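Local atomic coordinates of beta-lactamase-like protein (Koribacter versatilis, PDB entry 6B9V), a protein that belongs to the PhnP family of metallo-beta-lactamase-like hydrolases and acts as a diphosphatase that cleaves reactive FAD photoproducts. Residues S30-P33 against H34-R37; N214-S217 against I218-L222; E240-R243 against Q244-A247; L251-D254 against G255-L258. One frame throughout, in Å; residues are numbered along the deposited sequence.

All four contacts are local: in each the two segments are consecutive, so contacts follow one another along the chain and none nests within or crosses another. Contact 1 tightens a turn in the loop between strands 2-9 and 41-46, close to the zinc site. Contact 2 lies within helix 212-222, and contact 3 joins helix 238-244 to the loop before strand 249-251. Contact 4 turns the chain from that strand, at the edge of one sheet, into strand 257-263 of the other. Contact 3 touches both contact 2 and contact 4, while the His-34 and His-253 rings stack to join contact 1 to contact 4.

Contact 1: residues S30-P33 against H34-R37; sequences SSDP and HDRR
From Asp-32 to Arg-36 the backbone winds into a short 3-10 turn, Asp-35 N donating to Asp-32 O at 2.8 Å and Arg-36 N to Pro-33 O at 3.0 Å. The side chains of Ser-30 and Asp-32 add further bonds to this turn. The Asp-32 carboxylate folds forward over its start, and OD1 accepts from His-34 N at 3.1 Å; the N-H arrives from above the carboxylate plane. Ser-30 has its hydroxyl trans to the backbone N (chi1 172°), which lets OG work twice: it accepts from Asp-32 N at 3.0 Å and donates to Asp-35 OD2 at 2.7 Å, using the anti lone pair of that oxygen. Asp-35 OD2 takes a second proton from a water, 2.7 Å away, which also donates to Asp-32 OD2. The two carboxylate oxygens, Asp-32 OD2 and Asp-35 OD2, come within 4.3 Å of each other, and the shared water probably softens their repulsion. The other oxygen of Asp-35 is held by the backbone N of His-238, so both ends of this buried carboxylate are occupied. Arg-36 leaves the turn with an extended chain to form a salt bridge with Glu-61, whereas Arg-37 donates to Ala-252 O. An ST turn at Ser-30 and an Asx-turn bond at Asp-32 thus lead into a 3-10 turn, in the loop beside the zinc site formed by Cys-23, Cys-25, Cys-28 and His-234.

Contact 2: residues N214-S217 against I218-L222; sequences NSVS and IAEKL
Ile-218 places CG1 trans to its carbonyl carbon (chi1 -68°) and continues extended (chi2 167°), which carries CD1 back along the helix to Asn-214, one turn earlier. The two residues belong to helix 212-222, the helix of a beta-alpha-beta unit between strands 195-199 and 226-230. Ile-218 CD1 rests 3.6 Å from Asn-214 ND2, an apolar methyl against an amide whose nitrogen is hydrogen-bonded to Ser-210. CG1 of Ile-218 lies nearer the backbone, 3.4 Å from Asn-214 O, the carbonyl that also receives Ile-218 N. The same i to i+4 bonding repeats for Ala-219 N to Ser-215 O, Glu-220 N to Val-216 O and Lys-221 N to Ser-217 O, so the main chain is bonded continuously through the contact. On another face, Val-216 and Glu-220 run side by side and point the same way; the valine CG1 methyl is 4.0 Å from Glu-220 OE1, and the glutamate CG is 3.3 Å from Val-216 O. This pair packs on the chain after helix 238-244, with Val-216 against Leu-245 and Glu-220 against Pro-246. The inner face is apolar for the most part: Ala-219 lies on Thr-227, and Ile-218 and Leu-222 pack on Leu-198 and Leu-196 of the sheet. Ser-215 OG is hydrogen-bonded to Asp-199 O and to Ser-210 OG. Lys-221 bends at its last torsion (chi4 58°), and a water ties the turned-back ammonium to the backbone, accepting from Lys-221 NZ at 2.9 Å and donating to Ser-217 O at 2.8 Å.

Contact 3: residues E240-R243 against Q244-A247; sequences ETNR and QLPA
Gln-244 folds its side chain back over helix 238-244 and comes to lie alongside Glu-240. Its CB is 3.7 Å from Thr-241 O, the carbonyl that accepts Gln-244 N at 3.1 Å. CG passes on toward Glu-240 O, and a bend at chi2 (129°) lays the flat amide with its face over that same oxygen. There CD is 3.0 Å and NE2 2.8 Å from Glu-240 O. With the oxygen over the amide face, the N-H does not point at it and no hydrogen bond forms; OE1, almost as close, is a second acceptor beside the first. At the tip NE2 also meets Glu-240 CG at 3.5 Å; the carboxylate and amide planes stand nearly perpendicular. Thr-241 O accepts weakly from Leu-245 N as well. The leucine CD1 lies 3.6 Å from Asn-242 OD1 and 4.1 Å from Thr-241 CG2, and its side chain packs on Gln-250 of strand 249-251 and on Val-216 of helix 212-222. Thr-241 OG1 is bonded to Pro-237 O. Two waters lie by Leu-245 O, within hydrogen-bonding distance of Asn-242 O and Arg-243 O respectively. The carbonyls of residues 241-243 thus find partners in backbone N-H groups, waters and Gln-250 NE2, while Leu-245 packing and the bond from Leu-251 N to Asn-242 OD1 join this end to strand 249-251.

Contact 4: residues L251-D254 against G255-L258; sequences LAHD and GLKL
His-253 and Leu-256 form the two ends of a type II beta turn, and one backbone hydrogen bond closes it, from Leu-256 N to His-253 O at 3.2 Å. Gly-255 sits at the third position with phi 99°, a positive value that glycine adopts readily. Ring packing follows on the same pair. A chi1 of 62°, with CG between the backbone N and the carbonyl carbon, sets the His-253 ring over Leu-256 CB in a CH-pi contact, 3.8 Å from CB to the ring centroid and 14° off the normal. The leucine CD1 methyl reaches farther along, 3.7 Å from His-253 CE1, and the two side chains cross at about a right angle. Apolar packing adds Leu-256 CD2 against Ala-252 CB at 4.2 Å, both residues resting on Tyr-228. Among polar groups, Asp-254 points off the turn to a salt bridge with Arg-65 and hydrogen bonds with Ser-12 OG and Leu-38 N, while His-253 N is buried with no partner in the model. This tight turn links edge strands 249-251 and 257-263 of the two sheets, a passage between the halves of the metallo-beta-lactamase sandwich fold.

Contact 1: residues S30-P33 against H34-R37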
loop_
_atom_site.group_PDB
_atom_site.type_symbol
_atom_site.label_atom_id
_atom_site.label_comp_id
_atom_site.label_asym_id
_atom_site.label_seq_id
_atom_site.Cartn_x
_atom_site.Cartn_y
_atom_site.Cartn_z
ATOM N N SER A 30 -4.677 10.199 18.603
ATOM C CA SER A 30 -3.756 11.294 18.862
ATOM C C SER A 30 -3.698 12.277 17.691
ATOM O O SER A 30 -3.793 11.881 16.527
ATOM C CB SER A 30 -2.352 10.751 19.129
ATOM O OG SER A 30 -1.413 11.811 19.200
ATOM N N SER A 31 -3.493 13.551 17.991
ATOM C CA SER A 31 -3.286 14.525 16.923
ATOM C C SER A 31 -1.822 14.926 16.808
ATOM O O SER A 31 -1.469 15.806 16.022
ATOM C CB SER A 31 -4.162 15.757 17.138
ATOM O OG SER A 31 -5.493 15.469 16.752
ATOM N N ASP A 32 -0.971 14.268 17.588
ATOM C CA ASP A 32 0.473 14.455 17.469
ATOM C C ASP A 32 0.924 13.811 16.164
ATOM O O ASP A 32 0.755 12.607 15.976
ATOM C CB ASP A 32 1.190 13.844 18.685
ATOM C CG ASP A 32 2.704 14.115 18.707
ATOM O OD1 ASP A 32 3.294 14.514 17.679
ATOM O OD2 ASP A 32 3.313 13.900 19.779
ATOM N N PRO A 33 1.496 14.607 15.250
ATOM C CA PRO A 33 1.943 14.056 13.962
ATOM C C PRO A 33 2.876 12.846 14.099
ATOM O O PRO A 33 2.850 11.942 13.255
ATOM C CB PRO A 33 2.687 15.236 13.314
ATOM C CG PRO A 33 2.077 16.443 13.937
ATOM C CD PRO A 33 1.714 16.061 15.342
ATOM N N HIS A 34 3.682 12.803 15.157
ATOM C CA HIS A 34 4.632 11.694 15.297
ATOM C C HIS A 34 3.935 10.408 15.754
ATOM O O HIS A 34 4.530 9.340 15.731
ATOM C CB HIS A 34 5.759 12.060 16.275
ATOM C CG HIS A 34 6.727 13.078 15.728
ATOM N ND1 HIS A 34 6.693 13.508 14.426
ATOM C CD2 HIS A 34 7.747 13.745 16.328
ATOM C CE1 HIS A 34 7.657 14.402 14.233
ATOM N NE2 HIS A 34 8.303 14.563 15.370
ATOM N N ASP A 35 2.669 10.505 16.153
ATOM C CA ASP A 35 1.896 9.303 16.458
ATOM C C ASP A 35 1.270 8.702 15.194
ATOM O O ASP A 35 0.607 7.672 15.266
ATOM C CB ASP A 35 0.800 9.599 17.497
ATOM C CG ASP A 35 1.326 9.586 18.932
ATOM O OD1 ASP A 35 2.212 8.769 19.246
ATOM O OD2 ASP A 35 0.842 10.391 19.753
ATOM N N ARG A 36 1.465 9.359 14.048
ATOM C CA ARG A 36 1.087 8.788 12.763
ATOM C C ARG A 36 2.299 8.097 12.188
ATOM O O ARG A 36 3.330 8.734 11.955
ATOM C CB ARG A 36 0.579 9.856 11.790
ATOM C CG ARG A 36 0.179 9.316 10.415
ATOM C CD ARG A 36 -0.176 10.481 9.444
ATOM N NE ARG A 36 -0.807 10.053 8.188
ATOM C CZ ARG A 36 -0.140 9.563 7.143
ATOM N NH1 ARG A 36 1.174 9.406 7.212
ATOM N NH2 ARG A 36 -0.780 9.209 6.033
ATOM N N ARG A 37 2.179 6.791 11.965
ATOM C CA ARG A 37 3.331 5.988 11.576
ATOM C C ARG A 37 3.014 5.039 10.416
ATOM O O ARG A 37 2.166 4.160 10.548
ATOM C CB ARG A 37 3.829 5.177 12.781
ATOM C CG ARG A 37 4.052 5.984 14.073
ATOM C CD ARG A 37 4.743 5.057 15.110
ATOM N NE ARG A 37 4.907 5.702 16.408
ATOM C CZ ARG A 37 5.932 6.483 16.750
ATOM N NH1 ARG A 37 6.902 6.755 15.887
ATOM N NH2 ARG A 37 5.983 7.003 17.969
HETATM O O HOH W 1 2.522 11.862 21.303
#

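Contact 2: residues N214-S217 against I218-L222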
loop_
_atom_site.group_PDB
_atom_site.type_symbol
_atom_site.label_atom_id
_atom_site.label_comp_id
_atom_site.label_asym_id
_atom_site.label_seq_id
_atom_site.Cartn_x
_atom_site.Cartn_y
_atom_site.Cartn_z
ATOM N N ASN A 214 13.219 -4.218 26.978
ATOM C CA ASN A 214 14.263 -5.087 26.448
ATOM C C ASN A 214 15.208 -4.338 25.519
ATOM O O ASN A 214 16.434 -4.515 25.560
ATOM C CB ASN A 214 13.653 -6.278 25.709
ATOM C CG ASN A 214 14.693 -7.329 25.363
ATOM O OD1 ASN A 214 15.368 -7.847 26.248
ATOM N ND2 ASN A 214 14.837 -7.636 24.078
ATOM N N SER A 215 14.628 -3.478 24.690
ATOM C CA SER A 215 15.413 -2.751 23.707
ATOM C C SER A 215 16.204 -1.637 24.369
ATOM O O SER A 215 17.289 -1.296 23.913
ATOM C CB SER A 215 14.506 -2.221 22.600
ATOM O OG SER A 215 14.119 -3.318 21.781
ATOM N N VAL A 216 15.684 -1.091 25.462
ATOM C CA VAL A 216 16.500 -0.196 26.284
ATOM C C VAL A 216 17.721 -0.936 26.874
ATOM O O VAL A 216 18.839 -0.397 26.869
ATOM C CB VAL A 216 15.674 0.448 27.414
ATOM C CG1 VAL A 216 16.590 1.075 28.457
ATOM C CG2 VAL A 216 14.704 1.501 26.838
ATOM N N SER A 217 17.528 -2.159 27.378
ATOM C CA SER A 217 18.669 -2.941 27.885
ATOM C C SER A 217 19.742 -3.220 26.826
ATOM O O SER A 217 20.963 -3.091 27.083
ATOM C CB SER A 217 18.195 -4.269 28.465
ATOM O OG SER A 217 17.570 -4.047 29.704
ATOM N N ILE A 218 19.278 -3.626 25.646
ATOM C CA ILE A 218 20.173 -3.827 24.510
ATOM C C ILE A 218 20.900 -2.526 24.168
ATOM O O ILE A 218 22.126 -2.513 23.976
ATOM C CB ILE A 218 19.386 -4.355 23.281
ATOM C CG1 ILE A 218 18.895 -5.783 23.559
ATOM C CG2 ILE A 218 20.232 -4.283 22.002
ATOM C CD1 ILE A 218 17.836 -6.294 22.562
ATOM N N ALA A 219 20.150 -1.427 24.117
ATOM C CA ALA A 219 20.715 -0.113 23.801
ATOM C C ALA A 219 21.821 0.271 24.787
ATOM O O ALA A 219 22.852 0.839 24.405
ATOM C CB ALA A 219 19.616 0.962 23.789
ATOM N N GLU A 220 21.610 -0.050 26.056
ATOM C CA GLU A 220 22.582 0.312 27.077
ATOM C C GLU A 220 23.794 -0.622 27.059
ATOM O O GLU A 220 24.866 -0.269 27.557
ATOM C CB GLU A 220 21.910 0.344 28.447
ATOM C CG GLU A 220 20.970 1.549 28.570
ATOM C CD GLU A 220 20.242 1.634 29.899
ATOM O OE1 GLU A 220 19.728 2.732 30.219
ATOM O OE2 GLU A 220 20.172 0.613 30.615
ATOM N N LYS A 221 23.637 -1.802 26.470
ATOM C CA LYS A 221 24.797 -2.655 26.253
ATOM C C LYS A 221 25.617 -2.209 25.040
ATOM O O LYS A 221 26.851 -2.288 25.055
ATOM C CB LYS A 221 24.379 -4.117 26.082
ATOM C CG LYS A 221 23.972 -4.814 27.377
ATOM C CD LYS A 221 23.413 -6.202 27.076
ATOM C CE LYS A 221 23.108 -6.986 28.348
ATOM N NZ LYS A 221 22.130 -6.275 29.220
ATOM N N LEU A 222 24.946 -1.767 23.982
ATOM C CA LEU A 222 25.663 -1.438 22.748
ATOM C C LEU A 222 26.202 0.002 22.716
ATOM O O LEU A 222 27.132 0.298 21.962
ATOM C CB LEU A 222 24.773 -1.692 21.537
ATOM C CG LEU A 222 24.383 -3.155 21.296
ATOM C CD1 LEU A 222 23.408 -3.249 20.129
ATOM C CD2 LEU A 222 25.631 -3.995 21.028
HETATM O O HOH W 2 21.793 -3.404 29.710
#

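Contact 3: residues E240-R243 against Q244-A247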
loop_
_atom_site.group_PDB
_atom_site.type_symbol
_atom_site.label_atom_id
_atom_site.label_comp_id
_atom_site.label_asym_id
_atom_site.label_seq_id
_atom_site.Cartn_x
_atom_site.Cartn_y
_atom_site.Cartn_z
ATOM N N GLU A 240 5.046 11.036 25.250
ATOM C CA GLU A 240 5.040 10.604 26.637
ATOM C C GLU A 240 6.134 9.563 26.872
ATOM O O GLU A 240 6.766 9.565 27.926
ATOM C CB GLU A 240 3.670 10.042 27.036
ATOM C CG GLU A 240 3.470 10.020 28.534
ATOM C CD GLU A 240 2.051 9.671 28.944
ATOM O OE1 GLU A 240 1.144 9.662 28.073
ATOM O OE2 GLU A 240 1.848 9.417 30.150
ATOM N N THR A 241 6.352 8.694 25.883
ATOM C CA THR A 241 7.398 7.677 25.971
ATOM C C THR A 241 8.764 8.325 25.879
ATOM O O THR A 241 9.660 7.979 26.636
ATOM C CB THR A 241 7.277 6.606 24.861
ATOM O OG1 THR A 241 6.021 5.934 24.965
ATOM C CG2 THR A 241 8.392 5.568 24.970
ATOM N N ASN A 242 8.931 9.264 24.950
ATOM C CA ASN A 242 10.245 9.885 24.779
ATOM C C ASN A 242 10.656 10.736 25.973
ATOM O O ASN A 242 11.844 10.853 26.282
ATOM C CB ASN A 242 10.291 10.724 23.503
ATOM C CG ASN A 242 10.620 9.892 22.285
ATOM O OD1 ASN A 242 10.984 8.720 22.402
ATOM N ND2 ASN A 242 10.483 10.479 21.111
ATOM N N ARG A 243 9.674 11.316 26.650
ATOM C CA ARG A 243 9.960 12.107 27.844
ATOM C C ARG A 243 10.554 11.231 28.950
ATOM O O ARG A 243 11.292 11.716 29.813
ATOM C CB ARG A 243 8.683 12.813 28.329
ATOM C CG ARG A 243 8.911 14.001 29.258
ATOM C CD ARG A 243 7.754 15.005 29.174
ATOM N NE ARG A 243 6.458 14.400 29.475
ATOM C CZ ARG A 243 5.460 14.286 28.602
ATOM N NH1 ARG A 243 5.601 14.747 27.365
ATOM N NH2 ARG A 243 4.317 13.715 28.968
ATOM N N GLN A 244 10.248 9.937 28.913
ATOM C CA GLN A 244 10.635 9.033 29.992
ATOM C C GLN A 244 11.902 8.196 29.717
ATOM O O GLN A 244 12.446 7.603 30.643
ATOM C CB GLN A 244 9.476 8.080 30.329
ATOM C CG GLN A 244 8.378 8.672 31.233
ATOM C CD GLN A 244 6.967 8.483 30.674
ATOM O OE1 GLN A 244 6.602 7.400 30.201
ATOM N NE2 GLN A 244 6.175 9.548 30.709
ATOM N N LEU A 245 12.370 8.148 28.468
ATOM C CA LEU A 245 13.521 7.308 28.099
ATOM C C LEU A 245 14.860 7.919 28.519
ATOM O O LEU A 245 14.960 9.126 28.712
ATOM C CB LEU A 245 13.523 7.059 26.577
ATOM C CG LEU A 245 12.433 6.136 26.043
ATOM C CD1 LEU A 245 12.447 6.192 24.507
ATOM C CD2 LEU A 245 12.622 4.697 26.520
ATOM N N PRO A 246 15.900 7.079 28.662
ATOM C CA PRO A 246 17.229 7.595 29.009
ATOM C C PRO A 246 17.800 8.503 27.931
ATOM O O PRO A 246 17.447 8.342 26.761
ATOM C CB PRO A 246 18.076 6.325 29.136
ATOM C CG PRO A 246 17.120 5.263 29.462
ATOM C CD PRO A 246 15.852 5.607 28.728
ATOM N N ALA A 247 18.680 9.426 28.319
ATOM C CA ALA A 247 19.390 10.250 27.346
ATOM C C ALA A 247 20.026 9.369 26.278
ATOM O O ALA A 247 20.562 8.307 26.577
ATOM C CB ALA A 247 20.454 11.110 28.031
HETATM O O HOH W 3 14.134 11.647 27.881
HETATM O O HOH W 4 14.286 11.022 30.742
#

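Contact 4: residues L251-D254 against G255-L258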
loop_
_atom_site.group_PDB
_atom_site.type_symbol
_atom_site.label_atom_id
_atom_site.label_comp_id
_atom_site.label_asym_id
_atom_site.label_seq_id
_atom_site.Cartn_x
_atom_site.Cartn_y
_atom_site.Cartn_z
ATOM N N LEU A 251 12.196 7.096 20.684
ATOM C CA LEU A 251 11.422 6.549 19.574
ATOM C C LEU A 251 11.719 7.360 18.318
ATOM O O LEU A 251 11.758 8.600 18.371
ATOM C CB LEU A 251 9.905 6.588 19.854
ATOM C CG LEU A 251 9.389 5.943 21.151
ATOM C CD1 LEU A 251 7.867 6.061 21.212
ATOM C CD2 LEU A 251 9.800 4.487 21.232
ATOM N N ALA A 252 11.928 6.677 17.194
ATOM C CA ALA A 252 11.973 7.374 15.898
ATOM C C ALA A 252 10.612 7.973 15.528
ATOM O O ALA A 252 9.599 7.697 16.181
ATOM C CB ALA A 252 12.437 6.433 14.797
ATOM N N HIS A 253 10.588 8.786 14.470
ATOM C CA HIS A 253 9.319 9.249 13.906
ATOM C C HIS A 253 9.427 9.297 12.385
ATOM O O HIS A 253 10.536 9.364 11.830
ATOM C CB HIS A 253 8.912 10.635 14.454
ATOM C CG HIS A 253 9.877 11.733 14.128
ATOM N ND1 HIS A 253 10.885 12.126 14.993
ATOM C CD2 HIS A 253 9.989 12.540 13.043
ATOM C CE1 HIS A 253 11.562 13.118 14.455
ATOM N NE2 HIS A 253 11.042 13.390 13.269
ATOM N N ASP A 254 8.282 9.222 11.715
ATOM C CA ASP A 254 8.266 9.318 10.251
ATOM C C ASP A 254 8.857 10.653 9.810
ATOM O O ASP A 254 8.403 11.707 10.263
ATOM C CB ASP A 254 6.834 9.189 9.701
ATOM C CG ASP A 254 6.277 7.771 9.792
ATOM O OD1 ASP A 254 6.769 6.943 10.598
ATOM O OD2 ASP A 254 5.302 7.485 9.064
ATOM N N GLY A 255 9.837 10.625 8.909
ATOM C CA GLY A 255 10.415 11.857 8.403
ATOM C C GLY A 255 11.721 12.250 9.079
ATOM O O GLY A 255 12.418 13.154 8.623
ATOM N N LEU A 256 12.063 11.565 10.163
ATOM C CA LEU A 256 13.331 11.817 10.848
ATOM C C LEU A 256 14.529 11.663 9.910
ATOM O O LEU A 256 14.669 10.642 9.240
ATOM C CB LEU A 256 13.488 10.861 12.029
ATOM C CG LEU A 256 14.802 10.913 12.820
ATOM C CD1 LEU A 256 15.017 12.284 13.427
ATOM C CD2 LEU A 256 14.754 9.830 13.909
ATOM N N LYS A 257 15.390 12.674 9.864
ATOM C CA LYS A 257 16.604 12.595 9.064
ATOM C C LYS A 257 17.828 12.692 9.969
ATOM O O LYS A 257 17.880 13.532 10.856
ATOM C CB LYS A 257 16.631 13.706 7.994
ATOM C CG LYS A 257 15.618 13.485 6.886
ATOM C CD LYS A 257 15.744 14.538 5.786
ATOM C CE LYS A 257 14.850 14.205 4.607
ATOM N NZ LYS A 257 15.376 13.082 3.759
ATOM N N LEU A 258 18.812 11.835 9.722
ATOM C CA LEU A 258 19.992 11.729 10.564
ATOM C C LEU A 258 21.252 11.685 9.728
ATOM O O LEU A 258 21.311 10.958 8.741
ATOM C CB LEU A 258 19.913 10.471 11.417
ATOM C CG LEU A 258 18.735 10.369 12.384
ATOM C CD1 LEU A 258 18.607 8.925 12.902
ATOM C CD2 LEU A 258 18.923 11.361 13.526
#